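Local coordinates for protein Bse634I restriction endonuclease (Geobacillus stearothermophilus, PDB 1KNV) that probably cleaves double-stranded DNA at a specific recognition sequence, as a metal-dependent type II restriction endonuclease of the PDDEXK clan, at residues Q86-R91 against I172-T177; K153-S158 against G184-D189. All coordinates share one frame; numbering follows the deposited sequence. Where two conformers were deposited one is given.

Contact 1: residues Q86-R91 against I172-T177; sequences QSWNYR and IDVALT
With chi1 at 173°, W88 puts CG opposite its own N and beside the carbonyl carbon, and V174 CG1 (chi1 166°) is placed the same way; these torsions send the indole and one valine methyl out of helices 68-93 and 169-176 to meet each other. The benzene half of the indole does the touching: V174 CG1 lies 3.5 Å from W88 CZ3 and 3.6 Å from W88 CH2, so a single methyl sits against the far corner of the six-membered ring. Its approach is slanted, and the two side chains cross obliquely. Further back along the ring, W88 CE3 is 4.5 Å from A175 CA, a looser contact where the backbones of the two segments come nearest, with CA atoms of W88 and A175 7.2 Å apart. The small A175 leaves its backbone accessible to the ring, and its methyl packs on A84 and I85 one turn earlier in helix 68-93. The polar corner of the indole is occupied elsewhere, since W88 NE1 is hydrogen-bonded to L162 O. No hydrogen bond links the segments, and about 108 Å² is buried. The chemistry therefore implies a small, purely apolar helix-helix contact, in which the bond from W88 NE1 to L162 O probably helps fix the indole's orientation, leaving its benzene half for the valine methyl.

Contact 2: residues K153-S158 against G184-D189; sequences KDLIKS and GKCKWD
L155 reaches K185 and C186 with its two terminal methyls, one for each partner. The close-packed part is the leucine end: L155 CD2 stands 3.6 Å from K185 CB and 4.0 Å from K185 CD, so this methyl lies alongside the lower hydrocarbon chain of the lysine. In L155, chi1 (-66°) sets CG opposite the carbonyl carbon, and chi2 (-180°) turns the two methyls so that CD2 faces K185 and CD1 faces C186. The second of these, CD1, comes 3.6 Å from C186 SG, but the cysteine was deposited in two conformers, so that sulfur contact is provisional. L155 also touches L100 of strand 99-103, and its backbone belongs to a short 3-10 turn closed by I156 N to K153 O at 3.1 Å.

The solvent side is different in character. K185 is an exposed residue that starts toward L155, yet the extended middle of its chain runs away from the leucine, with a bend at chi4 only at its end; K185 NZ finishes 6.5 Å from L155 CD2. Backbone hydrogen bonds of G184 with K114, and of C186 with I115 and D117, tie this loop to another part of the chain. Nearby, K157 NZ makes long, weak ion pairs with D181 and E159.

With no hydrogen bond across the segments and 125 Å² buried in all, the chemistry implies that two loops meet here through one buried leucine, which uses the aliphatic part of a lysine as an apolar wall while the ammonium leads away, probably into solvent.

The centres of contacts 1 and 2 lie 16 Å apart, and their segments alternate along the chain: 86-91, 153-158, 172-177, 184-189. Contact 1 joins helices 68-93 and 169-176, whereas contact 2 joins the loop after strand 147-151 to the loop before strand 191-198, antiparallel neighbours in the five-stranded mixed sheet. Helix 169-176 lies on the connection between those two loops, so the excursion between the strands is held at both its helix and its ends. The contacts touch directly where R91 NH2 packs 3.7 Å from I156 CG2. Both are remote from the calcium-binding residues D146 and L197.

Contact 1: residues Q86-R91 against I172-T177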
# COMPACT_ATOMS: atom_id res chain seq x y z
N GLN B 86 -22.21 -32.76 -11.77
CA GLN B 86 -22.01 -33.06 -10.37
C GLN B 86 -22.23 -31.79 -9.57
O GLN B 86 -22.97 -31.80 -8.58
CB GLN B 86 -20.60 -33.62 -10.14
CG GLN B 86 -20.38 -34.24 -8.76
CD GLN B 86 -21.19 -35.52 -8.50
OE1 GLN B 86 -21.27 -35.98 -7.37
NE2 GLN B 86 -21.79 -36.08 -9.55
N SER B 87 -21.61 -30.70 -9.99
CA SER B 87 -21.75 -29.42 -9.28
C SER B 87 -23.19 -28.97 -9.19
O SER B 87 -23.63 -28.46 -8.16
CB SER B 87 -20.94 -28.32 -9.98
OG SER B 87 -19.56 -28.63 -9.94
N TRP B 88 -23.93 -29.15 -10.28
CA TRP B 88 -25.34 -28.77 -10.32
C TRP B 88 -26.13 -29.57 -9.28
O TRP B 88 -26.94 -29.00 -8.56
CB TRP B 88 -25.91 -28.98 -11.73
CG TRP B 88 -27.40 -28.78 -11.84
CD1 TRP B 88 -28.38 -29.54 -11.26
CD2 TRP B 88 -28.07 -27.77 -12.60
NE1 TRP B 88 -29.62 -29.06 -11.61
CE2 TRP B 88 -29.46 -27.98 -12.43
CE3 TRP B 88 -27.64 -26.72 -13.41
CZ2 TRP B 88 -30.42 -27.17 -13.04
CZ3 TRP B 88 -28.59 -25.91 -14.02
CH2 TRP B 88 -29.97 -26.14 -13.83
N ASN B 89 -25.89 -30.88 -9.20
CA ASN B 89 -26.60 -31.71 -8.23
C ASN B 89 -26.10 -31.47 -6.80
O ASN B 89 -26.83 -31.70 -5.83
CB ASN B 89 -26.48 -33.19 -8.59
CG ASN B 89 -27.28 -33.56 -9.83
OD1 ASN B 89 -28.32 -32.97 -10.11
ND2 ASN B 89 -26.81 -34.57 -10.57
N TYR B 90 -24.85 -31.03 -6.66
CA TYR B 90 -24.27 -30.75 -5.35
C TYR B 90 -24.99 -29.63 -4.61
O TYR B 90 -25.34 -29.78 -3.44
CB TYR B 90 -22.79 -30.37 -5.48
CG TYR B 90 -22.15 -29.86 -4.19
CD1 TYR B 90 -21.52 -30.72 -3.31
CD2 TYR B 90 -22.21 -28.51 -3.86
CE1 TYR B 90 -20.95 -30.25 -2.12
CE2 TYR B 90 -21.65 -28.03 -2.68
CZ TYR B 90 -21.02 -28.90 -1.82
OH TYR B 90 -20.49 -28.41 -0.65
N ARG B 91 -25.22 -28.51 -5.28
CA ARG B 91 -25.89 -27.41 -4.60
C ARG B 91 -27.33 -27.78 -4.30
O ARG B 91 -27.95 -27.23 -3.38
CB ARG B 91 -25.83 -26.11 -5.40
CG ARG B 91 -26.54 -26.12 -6.72
CD ARG B 91 -26.77 -24.69 -7.22
NE ARG B 91 -27.75 -23.95 -6.41
CZ ARG B 91 -29.06 -24.16 -6.42
NH1 ARG B 91 -29.59 -25.10 -7.21
NH2 ARG B 91 -29.86 -23.42 -5.67
N ILE B 172 -27.83 -30.92 -20.28
CA ILE B 172 -26.40 -30.77 -20.48
C ILE B 172 -26.13 -29.35 -20.97
O ILE B 172 -25.23 -28.67 -20.48
CB ILE B 172 -25.86 -31.76 -21.52
CG1 ILE B 172 -25.83 -33.16 -20.94
CG2 ILE B 172 -24.45 -31.35 -21.94
CD1 ILE B 172 -25.28 -34.19 -21.90
N ASP B 173 -26.93 -28.90 -21.93
CA ASP B 173 -26.79 -27.55 -22.47
C ASP B 173 -27.00 -26.51 -21.36
O ASP B 173 -26.28 -25.51 -21.28
CB ASP B 173 -27.80 -27.34 -23.61
CG ASP B 173 -27.80 -25.92 -24.15
OD1 ASP B 173 -26.77 -25.50 -24.72
OD2 ASP B 173 -28.82 -25.21 -24.00
N VAL B 174 -27.98 -26.75 -20.50
CA VAL B 174 -28.26 -25.82 -19.41
C VAL B 174 -27.09 -25.74 -18.43
O VAL B 174 -26.76 -24.67 -17.92
CB VAL B 174 -29.54 -26.23 -18.66
CG1 VAL B 174 -29.65 -25.49 -17.35
CG2 VAL B 174 -30.74 -25.92 -19.51
N ALA B 175 -26.46 -26.89 -18.17
CA ALA B 175 -25.34 -26.94 -17.24
C ALA B 175 -24.09 -26.26 -17.80
O ALA B 175 -23.27 -25.74 -17.05
CB ALA B 175 -25.03 -28.39 -16.88
N LEU B 176 -23.97 -26.26 -19.12
CA LEU B 176 -22.80 -25.67 -19.77
C LEU B 176 -22.95 -24.21 -20.21
O LEU B 176 -21.99 -23.62 -20.71
CB LEU B 176 -22.39 -26.52 -20.98
CG LEU B 176 -21.93 -27.96 -20.70
CD1 LEU B 176 -21.63 -28.67 -22.01
CD2 LEU B 176 -20.69 -27.95 -19.80
N THR B 177 -24.13 -23.63 -20.03
CA THR B 177 -24.37 -22.24 -20.43
C THR B 177 -24.97 -21.47 -19.28
O THR B 177 -25.60 -20.44 -19.48
CB THR B 177 -25.35 -22.14 -21.62
OG1 THR B 177 -26.62 -22.71 -21.25
CG2 THR B 177 -24.80 -22.86 -22.84

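Contact 2: residues K153-S158 against G184-D189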
# COMPACT_ATOMS: atom_id res chain seq x y z
N LYS B 153 -27.90 -14.71 -3.47
CA LYS B 153 -29.25 -15.24 -3.48
C LYS B 153 -30.14 -14.83 -4.65
O LYS B 153 -30.83 -15.67 -5.22
CB LYS B 153 -29.96 -14.89 -2.17
CG LYS B 153 -31.31 -15.58 -2.04
CD LYS B 153 -31.95 -15.35 -0.68
CE LYS B 153 -33.32 -16.03 -0.63
NZ LYS B 153 -34.02 -15.81 0.67
N ASP B 154 -30.12 -13.55 -5.00
CA ASP B 154 -30.97 -13.07 -6.08
C ASP B 154 -30.67 -13.64 -7.46
O ASP B 154 -31.38 -13.34 -8.42
CB ASP B 154 -30.94 -11.54 -6.12
CG ASP B 154 -29.66 -10.99 -6.72
OD1 ASP B 154 -28.78 -11.79 -7.09
OD2 ASP B 154 -29.54 -9.76 -6.84
N LEU B 155 -29.63 -14.46 -7.58
CA LEU B 155 -29.28 -15.06 -8.87
C LEU B 155 -29.92 -16.43 -9.06
O LEU B 155 -29.89 -17.00 -10.15
CB LEU B 155 -27.76 -15.23 -8.99
CG LEU B 155 -26.90 -13.98 -9.04
CD1 LEU B 155 -25.44 -14.38 -9.17
CD2 LEU B 155 -27.31 -13.12 -10.21
N ILE B 156 -30.50 -16.96 -7.98
CA ILE B 156 -31.10 -18.28 -7.98
C ILE B 156 -32.51 -18.40 -8.56
O ILE B 156 -33.44 -17.74 -8.11
CB ILE B 156 -31.12 -18.84 -6.54
CG1 ILE B 156 -29.72 -18.70 -5.92
CG2 ILE B 156 -31.57 -20.31 -6.55
CD1 ILE B 156 -28.63 -19.40 -6.67
N LYS B 157 -32.64 -19.24 -9.58
CA LYS B 157 -33.92 -19.49 -10.23
C LYS B 157 -34.39 -20.87 -9.77
O LYS B 157 -33.57 -21.78 -9.57
CB LYS B 157 -33.76 -19.47 -11.75
CG LYS B 157 -33.19 -18.17 -12.28
CD LYS B 157 -33.48 -17.95 -13.76
CE LYS B 157 -32.83 -19.00 -14.65
NZ LYS B 157 -33.13 -18.78 -16.10
N SER B 158 -35.70 -21.04 -9.60
CA SER B 158 -36.26 -22.31 -9.15
C SER B 158 -35.84 -23.50 -10.02
O SER B 158 -35.72 -24.62 -9.51
CB SER B 158 -37.79 -22.23 -9.11
OG SER B 158 -38.35 -22.26 -10.41
N GLY B 184 -23.48 -10.02 -16.24
CA GLY B 184 -23.70 -8.64 -15.83
C GLY B 184 -24.49 -8.47 -14.56
O GLY B 184 -24.83 -7.36 -14.19
N LYS B 185 -24.75 -9.57 -13.86
CA LYS B 185 -25.54 -9.52 -12.63
C LYS B 185 -24.80 -9.75 -11.31
O LYS B 185 -25.36 -9.53 -10.25
CB LYS B 185 -26.63 -10.59 -12.69
CG LYS B 185 -27.66 -10.48 -13.80
CD LYS B 185 -28.50 -11.76 -13.82
CE LYS B 185 -29.80 -11.59 -14.60
NZ LYS B 185 -29.55 -11.08 -15.98
N CYS B 186 -23.54 -10.17 -11.39
CA CYS B 186 -22.78 -10.45 -10.18
C CYS B 186 -22.05 -9.30 -9.53
O CYS B 186 -21.29 -8.59 -10.18
CB CYS B 186 -21.78 -11.56 -10.47
SG CYS B 186 -22.57 -13.06 -10.97
N LYS B 187 -22.28 -9.13 -8.24
CA LYS B 187 -21.61 -8.10 -7.47
C LYS B 187 -20.20 -8.67 -7.36
O LYS B 187 -20.04 -9.88 -7.19
CB LYS B 187 -22.23 -7.96 -6.08
CG LYS B 187 -23.60 -7.28 -6.05
CD LYS B 187 -24.21 -7.34 -4.65
CE LYS B 187 -23.22 -6.86 -3.58
NZ LYS B 187 -23.84 -6.74 -2.22
N TRP B 188 -19.20 -7.82 -7.48
CA TRP B 188 -17.82 -8.27 -7.43
C TRP B 188 -17.48 -9.16 -6.24
O TRP B 188 -16.75 -10.14 -6.40
CB TRP B 188 -16.87 -7.07 -7.45
CG TRP B 188 -16.77 -6.39 -6.15
CD1 TRP B 188 -17.65 -5.49 -5.61
CD2 TRP B 188 -15.73 -6.56 -5.17
NE1 TRP B 188 -17.22 -5.09 -4.36
CE2 TRP B 188 -16.05 -5.74 -4.07
CE3 TRP B 188 -14.57 -7.34 -5.13
CZ2 TRP B 188 -15.24 -5.67 -2.95
CZ3 TRP B 188 -13.77 -7.26 -4.01
CH2 TRP B 188 -14.10 -6.44 -2.93
N ASP B 189 -18.00 -8.83 -5.06
CA ASP B 189 -17.70 -9.64 -3.88
C ASP B 189 -18.61 -10.85 -3.72
O ASP B 189 -18.65 -11.48 -2.65
CB ASP B 189 -17.74 -8.78 -2.62
CG ASP B 189 -19.08 -8.12 -2.39
OD1 ASP B 189 -19.31 -7.70 -1.24
OD2 ASP B 189 -19.89 -8.02 -3.34